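Local coordinates for glycoside hydrolase family protein (Novosphingobium sp. PP1Y, PDB 6Q2F) that probably hydrolyses terminal alpha-L-rhamnosyl groups from glycosides, as an alpha-L-rhamnosidase that carries a sodium ion, at residues A[1048-1053]-A[1074-1079]; A[73-78]-A[124-129]. One frame throughout, in Å; residues are numbered along the deposited sequence.

Contact 1: residues A[1048-1053]-A[1074-1079]; sequences WLDLGR and PYRLDI
Strand 1048-1050 runs antiparallel to strand 1076-1078, the axes 4.5 Å apart at closest and 162° between their directions, with Leu1049 and Leu1077 as the hydrogen-bonded pair flanked by the non-hydrogen-bonded pairs Trp1048–Asp1078 and Asp1050–Arg1076. Leu1049 N gives to Leu1077 O (2.7 Å), Leu1077 N returns a bond to Leu1049 O, and Leu1051 N reaches Tyr1075 O (2.8 Å). Trp1048 holds its CG beside the backbone N (chi1 -64°), which lays the indole across the neighbouring strand. Asp1078 CB sits over one face of the six-membered ring, 3.7 Å from its centroid, a CH-pi contact, while Arg1076 CG comes within 3.4 Å of Trp1048 CE3. Replacing Trp1048 by an alanine would probably leave Asp1078 CB and Arg1076 CG without the ring they lie against. Strand 1076-1078 is the edge of a four-stranded antiparallel sheet in the galactose-binding-like domain, with 1047-1055 next in from it, paired also to 1131-1140; Leu1049 and Leu1077 turn to the other face and, with Ile1079, pack on Val1060, Val1062 and Val1067 of a second sheet, as in a beta-sandwich. There Leu1049 CB meets Ile1079 CG2 at 3.8 Å. Beside the indole, the bent Arg1076 chain brings NE and NH2 to Asp1050 OD2 in two weak bonds of a salt bridge (NH2 to OD2 3.3 Å), the carboxylate and guanidinium planes nearly perpendicular at 88°. Asp1050 OD1 instead takes the Gly1052 N-H (2.9 Å) in an Asx turn, and a water accepting from Tyr1075 N and donating to Gly1052 O bridges the two segments. Tyr1075 OH is bonded to Asp1056 O.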
loop_
_atom_site.group_PDB
_atom_site.type_symbol
_atom_site.label_atom_id
_atom_site.label_comp_id
_atom_site.label_asym_id
_atom_site.label_seq_id
_atom_site.Cartn_x
_atom_site.Cartn_y
_atom_site.Cartn_z
ATOM N N TRP A 1048 40.206 -15.898 -6.791
ATOM C CA TRP A 1048 38.776 -16.060 -6.570
ATOM C C TRP A 1048 38.396 -17.528 -6.680
ATOM O O TRP A 1048 38.958 -18.274 -7.496
ATOM C CB TRP A 1048 37.962 -15.236 -7.567
ATOM C CG TRP A 1048 38.185 -13.753 -7.419
ATOM C CD1 TRP A 1048 39.194 -13.017 -7.979
ATOM C CD2 TRP A 1048 37.392 -12.832 -6.652
ATOM N NE1 TRP A 1048 39.074 -11.699 -7.610
ATOM C CE2 TRP A 1048 37.978 -11.557 -6.799
ATOM C CE3 TRP A 1048 36.248 -12.961 -5.859
ATOM C CZ2 TRP A 1048 37.459 -10.416 -6.179
ATOM C CZ3 TRP A 1048 35.722 -11.816 -5.242
ATOM C CH2 TRP A 1048 36.334 -10.565 -5.407
ATOM N N LEU A 1049 37.466 -17.940 -5.826
ATOM C CA LEU A 1049 36.823 -19.243 -5.905
ATOM C C LEU A 1049 35.444 -19.042 -6.518
ATOM O O LEU A 1049 34.589 -18.370 -5.927
ATOM C CB LEU A 1049 36.701 -19.878 -4.522
ATOM C CG LEU A 1049 36.047 -21.258 -4.465
ATOM C CD1 LEU A 1049 37.017 -22.310 -4.969
ATOM C CD2 LEU A 1049 35.625 -21.583 -3.046
ATOM N N ASP A 1050 35.228 -19.601 -7.704
ATOM C CA ASP A 1050 33.929 -19.522 -8.355
ATOM C C ASP A 1050 33.249 -20.874 -8.216
ATOM O O ASP A 1050 33.798 -21.888 -8.644
ATOM C CB ASP A 1050 34.065 -19.137 -9.827
ATOM C CG ASP A 1050 32.741 -18.760 -10.440
ATOM O OD1 ASP A 1050 31.833 -19.619 -10.455
ATOM O OD2 ASP A 1050 32.591 -17.607 -10.887
ATOM N N LEU A 1051 32.061 -20.885 -7.616
ATOM C CA LEU A 1051 31.366 -22.131 -7.310
ATOM C C LEU A 1051 30.465 -22.622 -8.432
ATOM O O LEU A 1051 29.907 -23.717 -8.316
ATOM C CB LEU A 1051 30.511 -21.980 -6.054
ATOM C CG LEU A 1051 31.233 -21.618 -4.767
ATOM C CD1 LEU A 1051 30.217 -21.569 -3.649
ATOM C CD2 LEU A 1051 32.324 -22.636 -4.460
ATOM N N GLY A 1052 30.292 -21.849 -9.500
ATOM C CA GLY A 1052 29.356 -22.270 -10.532
ATOM C C GLY A 1052 27.928 -22.251 -10.014
ATOM O O GLY A 1052 27.525 -21.355 -9.269
ATOM N N ARG A 1053 27.146 -23.245 -10.412
ATOM C CA ARG A 1053 25.767 -23.326 -9.956
ATOM C C ARG A 1053 25.744 -23.830 -8.522
ATOM O O ARG A 1053 26.433 -24.797 -8.187
ATOM C CB ARG A 1053 24.956 -24.247 -10.867
ATOM C CG ARG A 1053 24.734 -23.701 -12.275
ATOM C CD ARG A 1053 23.761 -24.594 -13.036
ATOM N NE ARG A 1053 24.254 -24.909 -14.374
ATOM C CZ ARG A 1053 23.687 -24.503 -15.510
ATOM N NH1 ARG A 1053 22.576 -23.780 -15.484
ATOM N NH2 ARG A 1053 24.228 -24.840 -16.678
ATOM N N PRO A 1074 26.894 -14.170 -9.700
ATOM C CA PRO A 1074 27.837 -15.295 -9.669
ATOM C C PRO A 1074 28.332 -15.636 -8.265
ATOM O O PRO A 1074 28.724 -14.759 -7.489
ATOM C CB PRO A 1074 28.993 -14.826 -10.565
ATOM C CG PRO A 1074 28.933 -13.344 -10.545
ATOM C CD PRO A 1074 27.508 -12.932 -10.215
ATOM N N TYR A 1075 28.316 -16.935 -7.955
ATOM C CA TYR A 1075 28.730 -17.456 -6.658
ATOM C C TYR A 1075 30.248 -17.461 -6.619
ATOM O O TYR A 1075 30.899 -18.466 -6.904
ATOM C CB TYR A 1075 28.170 -18.854 -6.443
ATOM C CG TYR A 1075 26.683 -18.888 -6.246
ATOM C CD1 TYR A 1075 25.811 -18.992 -7.327
ATOM C CD2 TYR A 1075 26.147 -18.803 -4.975
ATOM C CE1 TYR A 1075 24.426 -19.037 -7.130
ATOM C CE2 TYR A 1075 24.775 -18.846 -4.769
ATOM C CZ TYR A 1075 23.927 -18.972 -5.842
ATOM O OH TYR A 1075 22.563 -19.002 -5.603
ATOM N N ARG A 1076 30.823 -16.329 -6.237
ATOM C CA ARG A 1076 32.262 -16.164 -6.329
ATOM C C ARG A 1076 32.753 -15.474 -5.071
ATOM O O ARG A 1076 32.145 -14.501 -4.626
ATOM C CB ARG A 1076 32.609 -15.376 -7.601
ATOM C CG ARG A 1076 33.982 -14.782 -7.665
ATOM C CD ARG A 1076 34.065 -13.864 -8.877
ATOM N NE ARG A 1076 33.951 -14.627 -10.115
ATOM C CZ ARG A 1076 34.814 -14.552 -11.126
ATOM N NH1 ARG A 1076 35.857 -13.723 -11.072
ATOM N NH2 ARG A 1076 34.619 -15.294 -12.207
ATOM N N LEU A 1077 33.841 -15.973 -4.498
ATOM C CA LEU A 1077 34.405 -15.413 -3.281
ATOM C C LEU A 1077 35.908 -15.219 -3.437
ATOM O O LEU A 1077 36.591 -16.020 -4.079
ATOM C CB LEU A 1077 34.136 -16.323 -2.077
ATOM C CG LEU A 1077 32.667 -16.501 -1.711
ATOM C CD1 LEU A 1077 32.533 -17.466 -0.574
ATOM C CD2 LEU A 1077 32.081 -15.139 -1.325
ATOM N N ASP A 1078 36.414 -14.168 -2.799
ATOM C CA ASP A 1078 37.834 -13.833 -2.817
ATOM C C ASP A 1078 38.552 -14.631 -1.736
ATOM O O ASP A 1078 38.380 -14.367 -0.546
ATOM C CB ASP A 1078 38.009 -12.331 -2.603
ATOM C CG ASP A 1078 39.465 -11.878 -2.751
ATOM O OD1 ASP A 1078 40.386 -12.703 -2.562
ATOM O OD2 ASP A 1078 39.675 -10.685 -3.049
ATOM N N ILE A 1079 39.378 -15.595 -2.133
ATOM C CA ILE A 1079 40.083 -16.434 -1.172
ATOM C C ILE A 1079 41.572 -16.124 -1.095
ATOM O O ILE A 1079 42.276 -16.735 -0.278
ATOM C CB ILE A 1079 39.855 -17.931 -1.463
ATOM C CG1 ILE A 1079 40.510 -18.344 -2.778
ATOM C CG2 ILE A 1079 38.369 -18.216 -1.525
ATOM C CD1 ILE A 1079 40.574 -19.877 -2.944
HETATM O O HOH W 1 28.581 -18.848 -10.249
#

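Contact 2: residues A[73-78]-A[124-129]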
loop_
_atom_site.group_PDB
_atom_site.type_symbol
_atom_site.label_atom_id
_atom_site.label_comp_id
_atom_site.label_asym_id
_atom_site.label_seq_id
_atom_site.Cartn_x
_atom_site.Cartn_y
_atom_site.Cartn_z
ATOM N N LYS A 73 14.135 -18.549 21.793
ATOM C CA LYS A 73 14.882 -19.098 20.666
ATOM C C LYS A 73 14.626 -18.303 19.388
ATOM O O LYS A 73 15.539 -18.124 18.574
ATOM C CB LYS A 73 14.538 -20.571 20.469
ATOM C CG LYS A 73 14.991 -21.463 21.622
ATOM C CD LYS A 73 14.224 -22.787 21.629
ATOM C CE LYS A 73 14.807 -23.761 22.642
ATOM N NZ LYS A 73 14.034 -25.055 22.642
ATOM N N ASP A 74 13.389 -17.833 19.184
ATOM C CA ASP A 74 13.127 -16.905 18.079
ATOM C C ASP A 74 14.019 -15.679 18.170
ATOM O O ASP A 74 14.678 -15.298 17.191
ATOM C CB ASP A 74 11.672 -16.453 18.082
ATOM C CG ASP A 74 10.717 -17.509 17.573
ATOM O OD1 ASP A 74 11.171 -18.596 17.161
ATOM O OD2 ASP A 74 9.500 -17.224 17.572
ATOM N N LEU A 75 14.026 -15.016 19.331
ATOM C CA LEU A 75 14.721 -13.737 19.402
ATOM C C LEU A 75 16.232 -13.934 19.432
ATOM O O LEU A 75 16.974 -13.085 18.929
ATOM C CB LEU A 75 14.233 -12.936 20.606
ATOM C CG LEU A 75 13.012 -12.039 20.344
ATOM C CD1 LEU A 75 11.804 -12.842 19.871
ATOM C CD2 LEU A 75 12.665 -11.216 21.580
ATOM N N GLU A 76 16.702 -15.058 19.975
ATOM C CA GLU A 76 18.126 -15.354 19.888
ATOM C C GLU A 76 18.535 -15.661 18.450
ATOM O O GLU A 76 19.644 -15.307 18.034
ATOM C CB GLU A 76 18.497 -16.523 20.811
ATOM C CG GLU A 76 18.445 -16.182 22.312
ATOM C CD GLU A 76 18.584 -17.414 23.180
ATOM O OE1 GLU A 76 19.002 -17.265 24.346
ATOM O OE2 GLU A 76 18.284 -18.518 22.695
ATOM N N TRP A 77 17.665 -16.328 17.677
ATOM C CA TRP A 77 17.954 -16.535 16.258
ATOM C C TRP A 77 18.086 -15.201 15.524
ATOM O O TRP A 77 19.011 -15.001 14.732
ATOM C CB TRP A 77 16.877 -17.397 15.601
ATOM C CG TRP A 77 17.040 -17.425 14.103
ATOM C CD1 TRP A 77 18.012 -18.071 13.398
ATOM C CD2 TRP A 77 16.235 -16.739 13.129
ATOM N NE1 TRP A 77 17.860 -17.839 12.045
ATOM C CE2 TRP A 77 16.774 -17.027 11.856
ATOM C CE3 TRP A 77 15.121 -15.917 13.210
ATOM C CZ2 TRP A 77 16.222 -16.523 10.676
ATOM C CZ3 TRP A 77 14.573 -15.412 12.034
ATOM C CH2 TRP A 77 15.119 -15.717 10.787
HETATM N N MSE A 78 17.186 -14.265 15.806
HETATM C CA MSE A 78 17.162 -12.958 15.156
HETATM C C MSE A 78 18.438 -12.195 15.425
HETATM O O MSE A 78 18.954 -11.508 14.543
HETATM C CB MSE A 78 15.966 -12.138 15.630
HETATM C CG MSE A 78 14.623 -12.625 15.126
HETATM SE SE MSE A 78 13.119 -11.603 15.941
HETATM C CE MSE A 78 11.636 -12.722 15.358
ATOM N N LEU A 124 17.984 -8.170 24.398
ATOM C CA LEU A 124 18.687 -8.474 23.165
ATOM C C LEU A 124 18.833 -7.269 22.244
ATOM O O LEU A 124 19.416 -7.403 21.163
ATOM C CB LEU A 124 17.966 -9.609 22.432
ATOM C CG LEU A 124 18.060 -10.934 23.180
ATOM C CD1 LEU A 124 17.243 -12.038 22.508
ATOM C CD2 LEU A 124 19.530 -11.342 23.275
ATOM N N ASP A 125 18.329 -6.102 22.643
ATOM C CA ASP A 125 18.440 -4.881 21.849
ATOM C C ASP A 125 17.758 -5.034 20.486
ATOM O O ASP A 125 18.312 -4.707 19.441
ATOM C CB ASP A 125 19.906 -4.446 21.686
ATOM C CG ASP A 125 20.026 -3.047 21.111
ATOM O OD1 ASP A 125 18.986 -2.352 21.062
ATOM O OD2 ASP A 125 21.134 -2.644 20.708
ATOM N N LEU A 126 16.519 -5.535 20.533
ATOM C CA LEU A 126 15.632 -5.621 19.377
ATOM C C LEU A 126 14.478 -4.651 19.583
ATOM O O LEU A 126 13.855 -4.648 20.646
ATOM C CB LEU A 126 15.097 -7.053 19.196
ATOM C CG LEU A 126 16.185 -8.084 18.934
ATOM C CD1 LEU A 126 15.686 -9.526 19.073
ATOM C CD2 LEU A 126 16.767 -7.837 17.554
ATOM N N GLU A 127 14.196 -3.838 18.572
ATOM C CA GLU A 127 13.052 -2.931 18.622
ATOM C C GLU A 127 11.759 -3.725 18.480
ATOM O O GLU A 127 11.508 -4.326 17.435
ATOM C CB GLU A 127 13.150 -1.891 17.511
ATOM C CG GLU A 127 11.866 -1.100 17.311
ATOM C CD GLU A 127 11.900 -0.216 16.077
ATOM O OE1 GLU A 127 12.274 0.961 16.189
ATOM O OE2 GLU A 127 11.551 -0.724 14.992
ATOM N N LEU A 128 10.916 -3.703 19.510
ATOM C CA LEU A 128 9.668 -4.459 19.491
ATOM C C LEU A 128 8.506 -3.527 19.176
ATOM O O LEU A 128 8.364 -2.472 19.803
ATOM C CB LEU A 128 9.441 -5.166 20.828
ATOM C CG LEU A 128 8.074 -5.829 21.009
ATOM C CD1 LEU A 128 7.828 -6.877 19.924
ATOM C CD2 LEU A 128 7.966 -6.475 22.387
ATOM N N ALA A 129 7.686 -3.913 18.201
ATOM C CA ALA A 129 6.470 -3.192 17.863
ATOM C C ALA A 129 5.246 -4.086 18.032
ATOM O O ALA A 129 5.325 -5.317 17.962
ATOM C CB ALA A 129 6.516 -2.672 16.413
#
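Leu124 and Leu126 have their CG anti to the carbonyl carbon (chi1 -68° and -62°), and both chains then extend, with CD1 anti to CA, so that each leucine pushes its CD1 methyl at Leu75 on helix 68-81. Leu124 CD1 meets Leu75 CB at 3.7 Å, and Leu126 CD1 approaches Leu75 CG at 3.9 Å, the side chains of Leu75 and Leu126 slanting across one another. The same two methyls lie close to the backbone of the helix: Leu75 O is 3.7 Å from Leu124 CD1 and 3.8 Å from Leu126 CD1. Leu75 is thus gripped at its root, by contacts to CB, CG and the main chain, while its side chain also touches Leu86 and Trp59. One helical turn further, Met78, present as selenomethionine, offers CB to Leu126 CD1 at 4.3 Å; its end leads away, and the side chain packs on Val57, Trp59 and Leu86. Glu76, whose CB points away from the leucines, borders the contact through its CG, 4.3 Å from Leu124 CD1. Across the segments the side-chain contacts are between hydrocarbon groups, but nearby Lys79 gives a hydrogen bond from NZ to Leu124 O and so ties helix 68-81 to the end of helix 108-124. That helix end is closed by a Schellman motif, in which Asp125 takes positive phi and turns the chain from helix 108-124 towards strand 127-131. Helix 68-81 follows the first strand of a closed parallel eight-stranded sheet, and 124-129 links the second helix to the third strand: the contact is helix-to-helix-end packing around the outside of a (beta/alpha)8 barrel, which in this protein probably forms the catalytic domain, as in rhamnosidases of family GH106.

In the fold
Contact 1 and contact 2 belong to different parts of the chain and do not touch: their centres are 32 Å apart and their nearest atoms about 18 Å. Contact 2 closes within the alpha-L-rhamnosidase region long before contact 1 opens in the galactose-binding-like region near the C-terminus, so each lies within its own module, a parallel barrel and an antiparallel sandwich. Only contact 2 is tied directly to the sheet that bears the sodium site: strand 127-131 pairs with strand 497-502, which leads to Asp503 and Ser504, and Glu644 stands on another strand of the same barrel. Contact 1 lies further out, 38 Å from the chain centre against 26 Å.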